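Local coordinates for clavulanic acid biosynthesis oligopeptide binding protein 2 (Streptomyces clavuligerus, PDB 2WOL) that probably binds oligopeptides as a solute-binding protein of the clavulanic acid biosynthetic pathway, at residues T100-R105 with E169-F174; L228-H233 with R242-D247; A328-L333 with D370-L375; A465-G470 with G478-P483. All coordinates share one frame; numbering follows the deposited sequence.

Contact 1. Residues T100-R105 with E169-F174; sequences TYRLRR and EHTIVF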
loop_
_atom_site.group_PDB
_atom_site.type_symbol
_atom_site.label_atom_id
_atom_site.label_comp_id
_atom_site.label_asym_id
_atom_site.label_seq_id
_atom_site.Cartn_x
_atom_site.Cartn_y
_atom_site.Cartn_z
ATOM N N THR A 100 -0.175 -24.664 -4.717
ATOM C CA THR A 100 0.595 -25.584 -3.892
ATOM C C THR A 100 1.988 -25.024 -3.603
ATOM O O THR A 100 2.662 -24.513 -4.502
ATOM C CB THR A 100 0.703 -26.963 -4.592
ATOM O OG1 THR A 100 -0.613 -27.466 -4.853
ATOM C CG2 THR A 100 1.473 -27.965 -3.745
ATOM N N TYR A 101 2.402 -25.117 -2.341
ATOM C CA TYR A 101 3.730 -24.691 -1.896
ATOM C C TYR A 101 4.411 -25.815 -1.136
ATOM O O TYR A 101 3.754 -26.612 -0.455
ATOM C CB TYR A 101 3.647 -23.451 -0.993
ATOM C CG TYR A 101 3.047 -22.235 -1.658
ATOM C CD1 TYR A 101 1.666 -22.057 -1.697
ATOM C CD2 TYR A 101 3.857 -21.261 -2.245
ATOM C CE1 TYR A 101 1.098 -20.946 -2.306
ATOM C CE2 TYR A 101 3.301 -20.141 -2.858
ATOM C CZ TYR A 101 1.918 -19.993 -2.884
ATOM O OH TYR A 101 1.330 -18.903 -3.486
ATOM N N ARG A 102 5.734 -25.860 -1.254
ATOM C CA ARG A 102 6.551 -26.866 -0.586
ATOM C C ARG A 102 7.552 -26.156 0.308
ATOM O O ARG A 102 8.372 -25.369 -0.165
ATOM C CB ARG A 102 7.239 -27.766 -1.620
ATOM C CG ARG A 102 6.242 -28.309 -2.632
ATOM C CD ARG A 102 6.818 -29.252 -3.678
ATOM N NE ARG A 102 5.786 -29.520 -4.678
ATOM C CZ ARG A 102 4.785 -30.387 -4.522
ATOM N NH1 ARG A 102 4.686 -31.109 -3.412
ATOM N NH2 ARG A 102 3.885 -30.536 -5.482
ATOM N N LEU A 103 7.458 -26.423 1.605
ATOM C CA LEU A 103 8.238 -25.704 2.605
ATOM C C LEU A 103 9.644 -26.261 2.768
ATOM O O LEU A 103 9.860 -27.476 2.685
ATOM C CB LEU A 103 7.523 -25.729 3.956
ATOM C CG LEU A 103 6.360 -24.765 4.202
ATOM C CD1 LEU A 103 5.087 -25.217 3.491
ATOM C CD2 LEU A 103 6.118 -24.642 5.702
ATOM N N ARG A 104 10.597 -25.363 3.004
ATOM C CA ARG A 104 11.950 -25.752 3.400
ATOM C C ARG A 104 11.901 -26.532 4.714
ATOM O O ARG A 104 11.088 -26.233 5.591
ATOM C CB ARG A 104 12.843 -24.521 3.557
ATOM C CG ARG A 104 13.149 -23.794 2.262
ATOM C CD ARG A 104 13.798 -22.455 2.557
ATOM N NE ARG A 104 14.336 -21.825 1.357
ATOM C CZ ARG A 104 15.561 -22.036 0.882
ATOM N NH1 ARG A 104 16.392 -22.866 1.501
ATOM N NH2 ARG A 104 15.961 -21.411 -0.217
ATOM N N ARG A 105 12.766 -27.535 4.833
ATOM C CA ARG A 105 12.767 -28.434 5.985
ATOM C C ARG A 105 13.670 -27.916 7.099
ATOM O O ARG A 105 14.636 -27.192 6.846
ATOM C CB ARG A 105 13.240 -29.837 5.574
ATOM C CG ARG A 105 12.903 -30.255 4.147
ATOM C CD ARG A 105 11.686 -31.163 4.072
ATOM N NE ARG A 105 11.534 -31.736 2.733
ATOM C CZ ARG A 105 10.618 -32.640 2.389
ATOM N NH1 ARG A 105 9.747 -33.097 3.282
ATOM N NH2 ARG A 105 10.574 -33.092 1.141
ATOM N N GLU A 169 3.985 -32.211 6.763
ATOM C CA GLU A 169 4.487 -31.060 7.523
ATOM C C GLU A 169 5.210 -30.016 6.663
ATOM O O GLU A 169 5.501 -28.915 7.139
ATOM C CB GLU A 169 5.400 -31.521 8.667
ATOM C CG GLU A 169 4.675 -32.232 9.811
ATOM C CD GLU A 169 4.484 -33.727 9.581
ATOM O OE1 GLU A 169 4.896 -34.246 8.519
ATOM O OE2 GLU A 169 3.916 -34.388 10.477
ATOM N N HIS A 170 5.484 -30.359 5.404
ATOM C CA HIS A 170 6.228 -29.475 4.507
ATOM C C HIS A 170 5.495 -29.180 3.196
ATOM O O HIS A 170 6.108 -28.754 2.213
ATOM C CB HIS A 170 7.626 -30.046 4.246
ATOM C CG HIS A 170 8.418 -30.270 5.495
ATOM N ND1 HIS A 170 8.959 -29.236 6.229
ATOM C CD2 HIS A 170 8.732 -31.407 6.157
ATOM C CE1 HIS A 170 9.584 -29.729 7.284
ATOM N NE2 HIS A 170 9.464 -31.044 7.262
ATOM N N THR A 171 4.182 -29.390 3.194
ATOM C CA THR A 171 3.363 -29.144 2.011
ATOM C C THR A 171 2.063 -28.458 2.400
ATOM O O THR A 171 1.421 -28.830 3.384
ATOM C CB THR A 171 3.050 -30.454 1.251
ATOM O OG1 THR A 171 4.254 -31.218 1.101
ATOM C CG2 THR A 171 2.465 -30.169 -0.128
ATOM N N ILE A 172 1.684 -27.447 1.626
ATOM C CA ILE A 172 0.414 -26.766 1.831
ATOM C C ILE A 172 -0.279 -26.512 0.495
ATOM O O ILE A 172 0.361 -26.101 -0.484
ATOM C CB ILE A 172 0.578 -25.466 2.685
ATOM C CG1 ILE A 172 -0.792 -24.930 3.133
ATOM C CG2 ILE A 172 1.423 -24.403 1.955
ATOM C CD1 ILE A 172 -0.723 -23.978 4.315
ATOM N N VAL A 173 -1.580 -26.797 0.455
ATOM C CA VAL A 173 -2.383 -26.654 -0.759
ATOM C C VAL A 173 -3.577 -25.741 -0.492
ATOM O O VAL A 173 -4.366 -25.996 0.420
ATOM C CB VAL A 173 -2.898 -28.028 -1.275
ATOM C CG1 VAL A 173 -3.719 -27.858 -2.547
ATOM C CG2 VAL A 173 -1.734 -28.987 -1.519
ATOM N N PHE A 174 -3.701 -24.679 -1.288
ATOM C CA PHE A 174 -4.827 -23.753 -1.182
ATOM C C PHE A 174 -5.811 -23.984 -2.329
ATOM O O PHE A 174 -5.467 -23.807 -3.498
ATOM C CB PHE A 174 -4.336 -22.304 -1.207
ATOM C CG PHE A 174 -3.447 -21.938 -0.053
ATOM C CD1 PHE A 174 -2.059 -22.043 -0.160
ATOM C CD2 PHE A 174 -3.990 -21.463 1.138
ATOM C CE1 PHE A 174 -1.232 -21.700 0.903
ATOM C CE2 PHE A 174 -3.163 -21.115 2.209
ATOM C CZ PHE A 174 -1.784 -21.231 2.090
#

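Contact 2. Residues L228-H233 with R242-D247; sequences LERNPH and RPALPD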
loop_
_atom_site.group_PDB
_atom_site.type_symbol
_atom_site.label_atom_id
_atom_site.label_comp_id
_atom_site.label_asym_id
_atom_site.label_seq_id
_atom_site.Cartn_x
_atom_site.Cartn_y
_atom_site.Cartn_z
ATOM N N LEU A 228 14.750 -4.631 18.586
ATOM C CA LEU A 228 14.832 -5.951 17.984
ATOM C C LEU A 228 16.228 -6.519 18.169
ATOM O O LEU A 228 17.226 -5.819 17.984
ATOM C CB LEU A 228 14.503 -5.894 16.489
ATOM C CG LEU A 228 13.217 -5.208 16.011
ATOM C CD1 LEU A 228 13.049 -5.463 14.520
ATOM C CD2 LEU A 228 11.978 -5.675 16.777
ATOM N N GLU A 229 16.282 -7.793 18.544
ATOM C CA GLU A 229 17.545 -8.520 18.678
ATOM C C GLU A 229 17.560 -9.680 17.689
ATOM O O GLU A 229 16.522 -10.038 17.139
ATOM C CB GLU A 229 17.720 -9.034 20.115
ATOM C CG GLU A 229 16.603 -9.974 20.565
ATOM C CD GLU A 229 16.756 -10.470 21.988
ATOM O OE1 GLU A 229 17.538 -9.874 22.760
ATOM O OE2 GLU A 229 16.073 -11.457 22.336
ATOM N N ARG A 230 18.732 -10.267 17.464
ATOM C CA ARG A 230 18.839 -11.408 16.568
ATOM C C ARG A 230 18.019 -12.599 17.057
ATOM O O ARG A 230 17.950 -12.878 18.259
ATOM C CB ARG A 230 20.295 -11.834 16.400
ATOM C CG ARG A 230 21.150 -10.857 15.607
ATOM C CD ARG A 230 22.430 -11.546 15.149
ATOM N NE ARG A 230 23.353 -10.642 14.465
ATOM C CZ ARG A 230 23.273 -10.317 13.178
ATOM N NH1 ARG A 230 22.306 -10.813 12.416
ATOM N NH2 ARG A 230 24.165 -9.493 12.645
ATOM N N ASN A 231 17.388 -13.275 16.106
ATOM C CA ASN A 231 16.738 -14.552 16.348
ATOM C C ASN A 231 17.815 -15.638 16.266
ATOM O O ASN A 231 18.337 -15.908 15.184
ATOM C CB ASN A 231 15.633 -14.767 15.307
ATOM C CG ASN A 231 14.999 -16.155 15.370
ATOM O OD1 ASN A 231 15.439 -17.033 16.112
ATOM N ND2 ASN A 231 13.962 -16.356 14.571
ATOM N N PRO A 232 18.145 -16.269 17.409
ATOM C CA PRO A 232 19.279 -17.202 17.426
ATOM C C PRO A 232 19.053 -18.483 16.619
ATOM O O PRO A 232 20.016 -19.197 16.322
ATOM C CB PRO A 232 19.450 -17.524 18.913
ATOM C CG PRO A 232 18.141 -17.262 19.528
ATOM C CD PRO A 232 17.488 -16.169 18.726
ATOM N N HIS A 233 17.802 -18.758 16.252
ATOM C CA HIS A 233 17.465 -19.976 15.515
ATOM C C HIS A 233 17.216 -19.758 14.024
ATOM O O HIS A 233 16.987 -20.716 13.280
ATOM C CB HIS A 233 16.268 -20.674 16.160
ATOM C CG HIS A 233 16.566 -21.237 17.512
ATOM N ND1 HIS A 233 17.162 -22.468 17.689
ATOM C CD2 HIS A 233 16.368 -20.732 18.752
ATOM C CE1 HIS A 233 17.310 -22.698 18.981
ATOM N NE2 HIS A 233 16.837 -21.661 19.648
ATOM N N ARG A 242 17.176 -12.303 3.116
ATOM C CA ARG A 242 17.580 -11.420 4.209
ATOM C C ARG A 242 19.055 -11.523 4.602
ATOM O O ARG A 242 19.497 -12.580 5.056
ATOM C CB ARG A 242 16.696 -11.686 5.431
ATOM C CG ARG A 242 15.226 -11.464 5.152
ATOM C CD ARG A 242 14.341 -12.022 6.239
ATOM N NE ARG A 242 12.944 -11.974 5.818
ATOM C CZ ARG A 242 12.372 -12.873 5.024
ATOM N NH1 ARG A 242 13.066 -13.919 4.587
ATOM N NH2 ARG A 242 11.101 -12.736 4.674
ATOM N N PRO A 243 19.819 -10.421 4.436
ATOM C CA PRO A 243 21.230 -10.431 4.849
ATOM C C PRO A 243 21.476 -10.279 6.352
ATOM O O PRO A 243 22.574 -10.578 6.817
ATOM C CB PRO A 243 21.817 -9.235 4.099
ATOM C CG PRO A 243 20.685 -8.291 3.974
ATOM C CD PRO A 243 19.440 -9.134 3.823
ATOM N N ALA A 244 20.481 -9.793 7.098
ATOM C CA ALA A 244 20.568 -9.645 8.559
ATOM C C ALA A 244 21.912 -9.099 9.045
ATOM O O ALA A 244 22.618 -9.739 9.829
ATOM C CB ALA A 244 20.236 -10.962 9.247
ATOM N N LEU A 245 22.252 -7.902 8.584
ATOM C CA LEU A 245 23.550 -7.309 8.906
ATOM C C LEU A 245 23.673 -6.750 10.333
ATOM O O LEU A 245 24.614 -7.100 11.040
ATOM C CB LEU A 245 23.959 -6.271 7.854
ATOM C CG LEU A 245 24.093 -6.798 6.423
ATOM C CD1 LEU A 245 24.350 -5.664 5.458
ATOM C CD2 LEU A 245 25.187 -7.870 6.295
ATOM N N PRO A 246 22.735 -5.887 10.772
ATOM C CA PRO A 246 22.935 -5.337 12.118
ATOM C C PRO A 246 22.749 -6.377 13.220
ATOM O O PRO A 246 21.989 -7.333 13.052
ATOM C CB PRO A 246 21.863 -4.244 12.229
ATOM C CG PRO A 246 20.866 -4.549 11.190
ATOM C CD PRO A 246 21.509 -5.374 10.128
ATOM N N ASP A 247 23.448 -6.191 14.334
ATOM C CA ASP A 247 23.258 -7.052 15.496
ATOM C C ASP A 247 21.979 -6.686 16.242
ATOM O O ASP A 247 21.413 -7.510 16.953
ATOM C CB ASP A 247 24.452 -6.949 16.448
ATOM C CG ASP A 247 25.683 -7.662 15.924
ATOM O OD1 ASP A 247 26.784 -7.365 16.430
ATOM O OD2 ASP A 247 25.557 -8.513 15.019
HETATM O O HOH W 1 21.062 -9.186 18.959
#

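Contact 3. Residues A328-L333 with D370-L375; sequences AADKIL and DLRGDL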
loop_
_atom_site.group_PDB
_atom_site.type_symbol
_atom_site.label_atom_id
_atom_site.label_comp_id
_atom_site.label_asym_id
_atom_site.label_seq_id
_atom_site.Cartn_x
_atom_site.Cartn_y
_atom_site.Cartn_z
ATOM N N ALA A 328 -13.025 20.639 -16.385
ATOM C CA ALA A 328 -12.839 21.914 -15.682
ATOM C C ALA A 328 -11.803 21.860 -14.558
ATOM O O ALA A 328 -11.585 22.849 -13.861
ATOM C CB ALA A 328 -14.174 22.438 -15.157
ATOM N N ALA A 329 -11.164 20.708 -14.391
ATOM C CA ALA A 329 -10.112 20.558 -13.395
ATOM C C ALA A 329 -8.865 21.314 -13.839
ATOM O O ALA A 329 -8.347 21.088 -14.934
ATOM C CB ALA A 329 -9.791 19.078 -13.179
ATOM N N ASP A 330 -8.403 22.235 -12.998
ATOM C CA ASP A 330 -7.134 22.910 -13.245
ATOM C C ASP A 330 -6.044 22.037 -12.642
ATOM O O ASP A 330 -5.768 22.115 -11.447
ATOM C CB ASP A 330 -7.139 24.314 -12.626
ATOM C CG ASP A 330 -5.865 25.102 -12.919
ATOM O OD1 ASP A 330 -4.820 24.489 -13.212
ATOM O OD2 ASP A 330 -5.918 26.347 -12.844
ATOM N N LYS A 331 -5.438 21.195 -13.478
ATOM C CA LYS A 331 -4.487 20.184 -13.006
ATOM C C LYS A 331 -3.233 20.802 -12.393
ATOM O O LYS A 331 -2.616 20.218 -11.501
ATOM C CB LYS A 331 -4.095 19.230 -14.141
ATOM C CG LYS A 331 -5.249 18.452 -14.811
ATOM C CD LYS A 331 -6.035 17.532 -13.860
ATOM C CE LYS A 331 -5.174 16.432 -13.238
ATOM N NZ LYS A 331 -4.661 15.430 -14.223
ATOM N N ILE A 332 -2.865 21.980 -12.885
ATOM C CA ILE A 332 -1.704 22.712 -12.383
ATOM C C ILE A 332 -1.991 23.244 -10.982
ATOM O O ILE A 332 -1.194 23.041 -10.057
ATOM C CB ILE A 332 -1.297 23.860 -13.346
ATOM C CG1 ILE A 332 -0.985 23.315 -14.752
ATOM C CG2 ILE A 332 -0.124 24.672 -12.779
ATOM C CD1 ILE A 332 0.118 22.245 -14.807
ATOM N N LEU A 333 -3.143 23.897 -10.823
ATOM C CA LEU A 333 -3.593 24.401 -9.523
ATOM C C LEU A 333 -3.739 23.267 -8.508
ATOM O O LEU A 333 -3.365 23.408 -7.338
ATOM C CB LEU A 333 -4.930 25.140 -9.673
ATOM C CG LEU A 333 -5.514 25.886 -8.469
ATOM C CD1 LEU A 333 -4.698 27.144 -8.168
ATOM C CD2 LEU A 333 -6.985 26.232 -8.694
ATOM N N ASP A 370 -2.488 24.311 -21.721
ATOM C CA ASP A 370 -1.752 24.686 -20.514
ATOM C C ASP A 370 -2.102 23.809 -19.304
ATOM O O ASP A 370 -1.618 24.046 -18.193
ATOM C CB ASP A 370 -1.941 26.180 -20.196
ATOM C CG ASP A 370 -3.377 26.539 -19.830
ATOM O OD1 ASP A 370 -4.276 25.667 -19.894
ATOM O OD2 ASP A 370 -3.606 27.716 -19.470
ATOM N N LEU A 371 -2.943 22.799 -19.536
ATOM C CA LEU A 371 -3.382 21.852 -18.496
ATOM C C LEU A 371 -4.192 22.500 -17.363
ATOM O O LEU A 371 -4.294 21.943 -16.269
ATOM C CB LEU A 371 -2.193 21.057 -17.922
ATOM C CG LEU A 371 -1.307 20.282 -18.902
ATOM C CD1 LEU A 371 -0.081 19.730 -18.194
ATOM C CD2 LEU A 371 -2.085 19.159 -19.592
ATOM N N ARG A 372 -4.780 23.665 -17.629
ATOM C CA ARG A 372 -5.507 24.398 -16.597
ATOM C C ARG A 372 -7.032 24.258 -16.710
ATOM O O ARG A 372 -7.775 24.829 -15.908
ATOM C CB ARG A 372 -5.085 25.871 -16.590
ATOM C CG ARG A 372 -3.698 26.114 -15.985
ATOM C CD ARG A 372 -3.558 27.571 -15.572
ATOM N NE ARG A 372 -2.300 27.853 -14.880
ATOM C CZ ARG A 372 -2.130 27.798 -13.561
ATOM N NH1 ARG A 372 -3.140 27.463 -12.762
ATOM N NH2 ARG A 372 -0.944 28.077 -13.035
ATOM N N GLY A 373 -7.480 23.487 -17.699
ATOM C CA GLY A 373 -8.903 23.208 -17.895
ATOM C C GLY A 373 -9.378 23.564 -19.289
ATOM O O GLY A 373 -8.981 24.593 -19.839
ATOM N N ASP A 374 -10.214 22.703 -19.864
ATOM C CA ASP A 374 -10.907 23.010 -21.111
ATOM C C ASP A 374 -12.331 23.406 -20.746
ATOM O O ASP A 374 -13.217 22.556 -20.622
ATOM C CB ASP A 374 -10.888 21.814 -22.066
ATOM C CG ASP A 374 -11.492 22.138 -23.426
ATOM O OD1 ASP A 374 -12.211 23.156 -23.542
ATOM O OD2 ASP A 374 -11.263 21.353 -24.374
ATOM N N LEU A 375 -12.536 24.707 -20.571
ATOM C CA LEU A 375 -13.806 25.214 -20.073
ATOM C C LEU A 375 -14.896 25.166 -21.134
ATOM O O LEU A 375 -16.069 25.013 -20.802
ATOM C CB LEU A 375 -13.642 26.625 -19.499
ATOM C CG LEU A 375 -12.565 26.801 -18.415
ATOM C CD1 LEU A 375 -12.647 28.197 -17.807
ATOM C CD2 LEU A 375 -12.661 25.734 -17.317
#

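Contact 4. Residues A465-G470 with G478-P483; sequences APLVDG and GNWNLP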
loop_
_atom_site.group_PDB
_atom_site.type_symbol
_atom_site.label_atom_id
_atom_site.label_comp_id
_atom_site.label_asym_id
_atom_site.label_seq_id
_atom_site.Cartn_x
_atom_site.Cartn_y
_atom_site.Cartn_z
ATOM N N ALA A 465 -8.910 -3.022 -8.443
ATOM C CA ALA A 465 -10.146 -3.689 -8.023
ATOM C C ALA A 465 -10.827 -3.065 -6.795
ATOM O O ALA A 465 -12.042 -2.882 -6.805
ATOM C CB ALA A 465 -9.934 -5.180 -7.827
ATOM N N PRO A 466 -10.060 -2.734 -5.732
ATOM C CA PRO A 466 -10.725 -2.099 -4.587
ATOM C C PRO A 466 -11.385 -0.757 -4.921
ATOM O O PRO A 466 -12.312 -0.340 -4.229
ATOM C CB PRO A 466 -9.580 -1.900 -3.587
ATOM C CG PRO A 466 -8.580 -2.949 -3.962
ATOM C CD PRO A 466 -8.627 -2.944 -5.461
ATOM N N LEU A 467 -10.911 -0.111 -5.982
ATOM C CA LEU A 467 -11.421 1.195 -6.389
ATOM C C LEU A 467 -12.669 1.137 -7.263
ATOM O O LEU A 467 -13.460 2.082 -7.253
ATOM C CB LEU A 467 -10.341 1.987 -7.133
ATOM C CG LEU A 467 -9.051 2.358 -6.400
ATOM C CD1 LEU A 467 -8.175 3.198 -7.324
ATOM C CD2 LEU A 467 -9.328 3.108 -5.088
ATOM N N VAL A 468 -12.840 0.055 -8.027
ATOM C CA VAL A 468 -13.866 0.037 -9.085
ATOM C C VAL A 468 -14.711 -1.234 -9.194
ATOM O O VAL A 468 -15.733 -1.240 -9.890
ATOM C CB VAL A 468 -13.257 0.338 -10.488
ATOM C CG1 VAL A 468 -12.515 1.683 -10.489
ATOM C CG2 VAL A 468 -12.347 -0.801 -10.966
ATOM N N ASP A 469 -14.278 -2.309 -8.536
ATOM C CA ASP A 469 -14.963 -3.598 -8.631
ATOM C C ASP A 469 -16.223 -3.563 -7.769
ATOM O O ASP A 469 -16.154 -3.291 -6.574
ATOM C CB ASP A 469 -14.012 -4.728 -8.205
ATOM C CG ASP A 469 -14.580 -6.116 -8.449
ATOM O OD1 ASP A 469 -15.765 -6.362 -8.135
ATOM O OD2 ASP A 469 -13.814 -6.973 -8.932
ATOM N N GLY A 470 -17.367 -3.838 -8.394
ATOM C CA GLY A 470 -18.664 -3.809 -7.713
ATOM C C GLY A 470 -18.765 -4.742 -6.520
ATOM O O GLY A 470 -19.480 -4.453 -5.558
ATOM N N GLY A 478 -14.732 1.231 5.555
ATOM C CA GLY A 478 -13.482 0.780 4.956
ATOM C C GLY A 478 -13.611 0.608 3.455
ATOM O O GLY A 478 -12.839 -0.131 2.838
ATOM N N ASN A 479 -14.592 1.294 2.872
ATOM C CA ASN A 479 -14.868 1.204 1.441
ATOM C C ASN A 479 -13.875 2.019 0.627
ATOM O O ASN A 479 -13.561 3.158 0.981
ATOM C CB ASN A 479 -16.295 1.682 1.146
ATOM C CG ASN A 479 -16.666 1.574 -0.325
ATOM O OD1 ASN A 479 -16.399 0.563 -0.974
ATOM N ND2 ASN A 479 -17.299 2.620 -0.855
ATOM N N TRP A 480 -13.398 1.430 -0.465
ATOM C CA TRP A 480 -12.490 2.113 -1.378
ATOM C C TRP A 480 -13.067 2.309 -2.778
ATOM O O TRP A 480 -12.477 3.002 -3.613
ATOM C CB TRP A 480 -11.145 1.393 -1.423
ATOM C CG TRP A 480 -10.308 1.774 -0.261
ATOM C CD1 TRP A 480 -10.095 1.051 0.878
ATOM C CD2 TRP A 480 -9.604 3.006 -0.095
ATOM N NE1 TRP A 480 -9.279 1.753 1.735
ATOM C CE2 TRP A 480 -8.960 2.954 1.160
ATOM C CE3 TRP A 480 -9.436 4.142 -0.898
ATOM C CZ2 TRP A 480 -8.162 4.001 1.639
ATOM C CZ3 TRP A 480 -8.647 5.179 -0.424
ATOM C CH2 TRP A 480 -8.020 5.101 0.836
ATOM N N ASN A 481 -14.211 1.686 -3.030
ATOM C CA ASN A 481 -14.966 1.923 -4.248
ATOM C C ASN A 481 -15.952 3.048 -3.948
ATOM O O ASN A 481 -17.146 2.819 -3.719
ATOM C CB ASN A 481 -15.670 0.640 -4.707
ATOM C CG ASN A 481 -16.369 0.794 -6.052
ATOM O OD1 ASN A 481 -16.630 1.907 -6.510
ATOM N ND2 ASN A 481 -16.679 -0.335 -6.689
ATOM N N LEU A 482 -15.436 4.272 -3.949
ATOM C CA LEU A 482 -16.205 5.423 -3.480
ATOM C C LEU A 482 -17.413 5.760 -4.359
ATOM O O LEU A 482 -18.488 6.057 -3.831
ATOM C CB LEU A 482 -15.301 6.646 -3.254
ATOM C CG LEU A 482 -14.141 6.471 -2.264
ATOM C CD1 LEU A 482 -13.344 7.762 -2.121
ATOM C CD2 LEU A 482 -14.611 5.966 -0.898
ATOM N N PRO A 483 -17.254 5.709 -5.696
ATOM C CA PRO A 483 -18.431 5.883 -6.552
ATOM C C PRO A 483 -19.422 4.723 -6.472
ATOM O O PRO A 483 -20.520 4.818 -7.027
ATOM C CB PRO A 483 -17.832 5.931 -7.964
ATOM C CG PRO A 483 -16.382 6.261 -7.763
ATOM C CD PRO A 483 -16.025 5.559 -6.497
HETATM O O HOH W 2 -13.235 -1.236 -1.798
HETATM O O HOH W 3 -12.951 4.566 -5.784
#

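Contact 1. Residues T100-R105 with E169-F174
Tyr101 and Ile172 face each other as the hydrogen-bonded pair of an antiparallel beta pairing, the two inner strands of a four-stranded antiparallel sheet. Tyr101 N gives to Ile172 O at 2.9 Å, and Ile172 N returns a bond to Tyr101 O. A third bond, Leu103 N to His170 O at 2.8 Å, carries the pairing past the end of strand 98-102. Tyr101, Ile172 and Phe174 share the buried face. Ile172 CG2 lies 3.8 Å from Tyr101 CB, and the rings of Tyr101 and Phe174 touch, Tyr101 CD1 coming to the edge of Phe174 at CE1. Helix 117-127 backs this side through Val120 and Val124, whereas Tyr101 OH is satisfied by Asp184. Beta-branched Thr100, Thr171 and Val173, suited to extended backbone, occupy the other face with Arg102, whose guanidinium is bridged to Glu91. Beyond the strand ends, Arg105 folds back onto His170. A turn about CB-CG (chi2 -100°) brings the CD methylene over the imidazole: Arg105 CD sits 3.7 Å from the His170 ring centroid, a CH-pi contact, while Arg105 NH1 approaches His170 CD2 at 3.5 Å.

Contact 2. Residues L228-H233 with R242-D247
Strand residue Arg230 and loop residue Asp247 keep their CA atoms 6.3 Å apart, too wide for direct backbone pairing here, and a water spans the gap by accepting from Arg230 N and donating to Asp247 O. The side chain of Arg230, extended from CG to NE, reaches over to the loop and ends among its carbonyls. Its guanidinium is gripped on two edges. Along one, NE and NH2 both bond to the same carboxylate oxygen, Arg230 NH2 lying 2.9 Å from Asp247 OD2; this salt bridge meets the oxygen on its anti side, with the two flat groups turned 71° apart. At the other, NH1 and NH2 converge end-on upon one backbone oxygen, with Arg230 NH1 to Ala244 O at 2.8 Å. Both acceptors lie in the guanidinium plane, while Pro246 O stands over one face, 3.3 Å from Arg230 CZ, and takes its own hydrogen bond from Tyr215 OH. Only arginine offers so many coplanar N-H groups, which suits it to a loop that turns several backbone oxygens toward it. The site lies in the connection between antiparallel neighbours 225-230 and 248-253 of the mixed sheet. Because Arg236 also donates to Ala244 O, two arginines share that carbonyl; Asp247 probably offsets the charge of Arg230, and the bonds from both edges should hold the Arg230 guanidinium against rotation.

Contact 3. Residues A328-L333 with D370-L375
Asp330 OD2 receives Arg372 NH1 at 3.0 Å, a salt bridge that joins a helix N-terminus to a loop. The carboxylate uses the syn lone pair of OD2, and although the oxygen lies in the guanidinium plane, the two flat groups stand almost perpendicular, 88° apart. The other oxygen works within its own segment: Asp330 OD1 accepts from Leu333 N at 3.0 Å in a nearly straight capping bond that makes Asp330 the N-cap of helix 331-337, with a weaker bond from Ile332 N. Aspartate suits the place because its short side chain can cap the helix and still spare an oxygen for the arginine. With CG anti to the backbone N (chi1 -177°), the carboxylate runs alongside the aliphatic part of Arg372. Ile332 crosses that side chain at about a right angle and sets its CG2 methyl over one face of the guanidinium, 3.5 Å from Arg372 NH2. A weak bond from Lys331 N to Leu371 O, 3.1 Å long, adds a backbone tie, and Ile332 CD1 rests 4.1 Å from Leu371 CB. The loop itself is shaped by an Asx turn, Asp370 OD1 accepting from Arg372 N, and by Gly373, whose backbone conformation leaves room only for glycine, since a CB would meet the preceding carbonyl O. Asp374 then caps helix 375-384, while Leu375 CD2 packs on Ala328. Arg415, just beyond helix 401-414, donates to both Ala328 O and Arg372 O; Leu333 leans on that helix, and Leu347 of strand 346-347 lies against Ile332 and Leu371.

Contact 4. Residues A465-G470 with G478-P483
Asn481 lays its carboxamide across the C-terminal part of helix 460-468, with its CG 3.4 Å from Leu467 O. Its CB-CG bond points opposite the main-chain N (chi1 -175°), carrying the amide beyond Leu467 so that Asn481 ND2 makes a weak hydrogen bond to Asp469 O at 3.0 Å. The other end of the amide, OD1, accepts from Leu485 N, so one compact side chain bridges the helix end and the following loop; asparagine suits this because it supplies a donor and an acceptor together. The backbones come close as well: Leu467 CA lies 3.5 Å from Trp480 O in a nearly straight CA-H...O contact. This is where the chain leaves helix 460-468 and doubles back before helix 488-499, in the lobe of the solute-binding fold that contains strands 303-309 and 448-453. Two waters fill in where main-chain groups fail to meet. One donates to Pro466 O and accepts from Trp480 N; the second donates to Leu467 O and Trp480 O, the latter at 2.7 Å, and accepts from Leu482 N. Pro466, with no N-H to offer the preceding turn, fits the kink in the helix, and its CB meets Trp480 CB at 4.2 Å. The indole leads away from the helix to meet the rings of Trp453 and Phe431, about 4 Å from a bound glycerol, while Leu467 CD2 comes within 4.3 Å of Trp480 CE3.

The four contacts follow one another along the chain without interlocking, and none touches another. Contacts 1 and 2 are near neighbours, their closest atoms about 9 Å apart, and Asp84 ties them further: its backbone O takes a weak bond from Arg104 and its carboxylate bridges to Arg242. Contacts 3 and 4 lie together elsewhere, with centres 26 Å apart, whereas contact 3 is 54 Å from contact 1 and 52 Å from contact 2, on the opposite side of the chain's centre. Contact 4 is the most central, about 15 Å from that centre, and the glycerol beside its Trp480 side chain, probably from the crystallisation liquor, may mark a pocket.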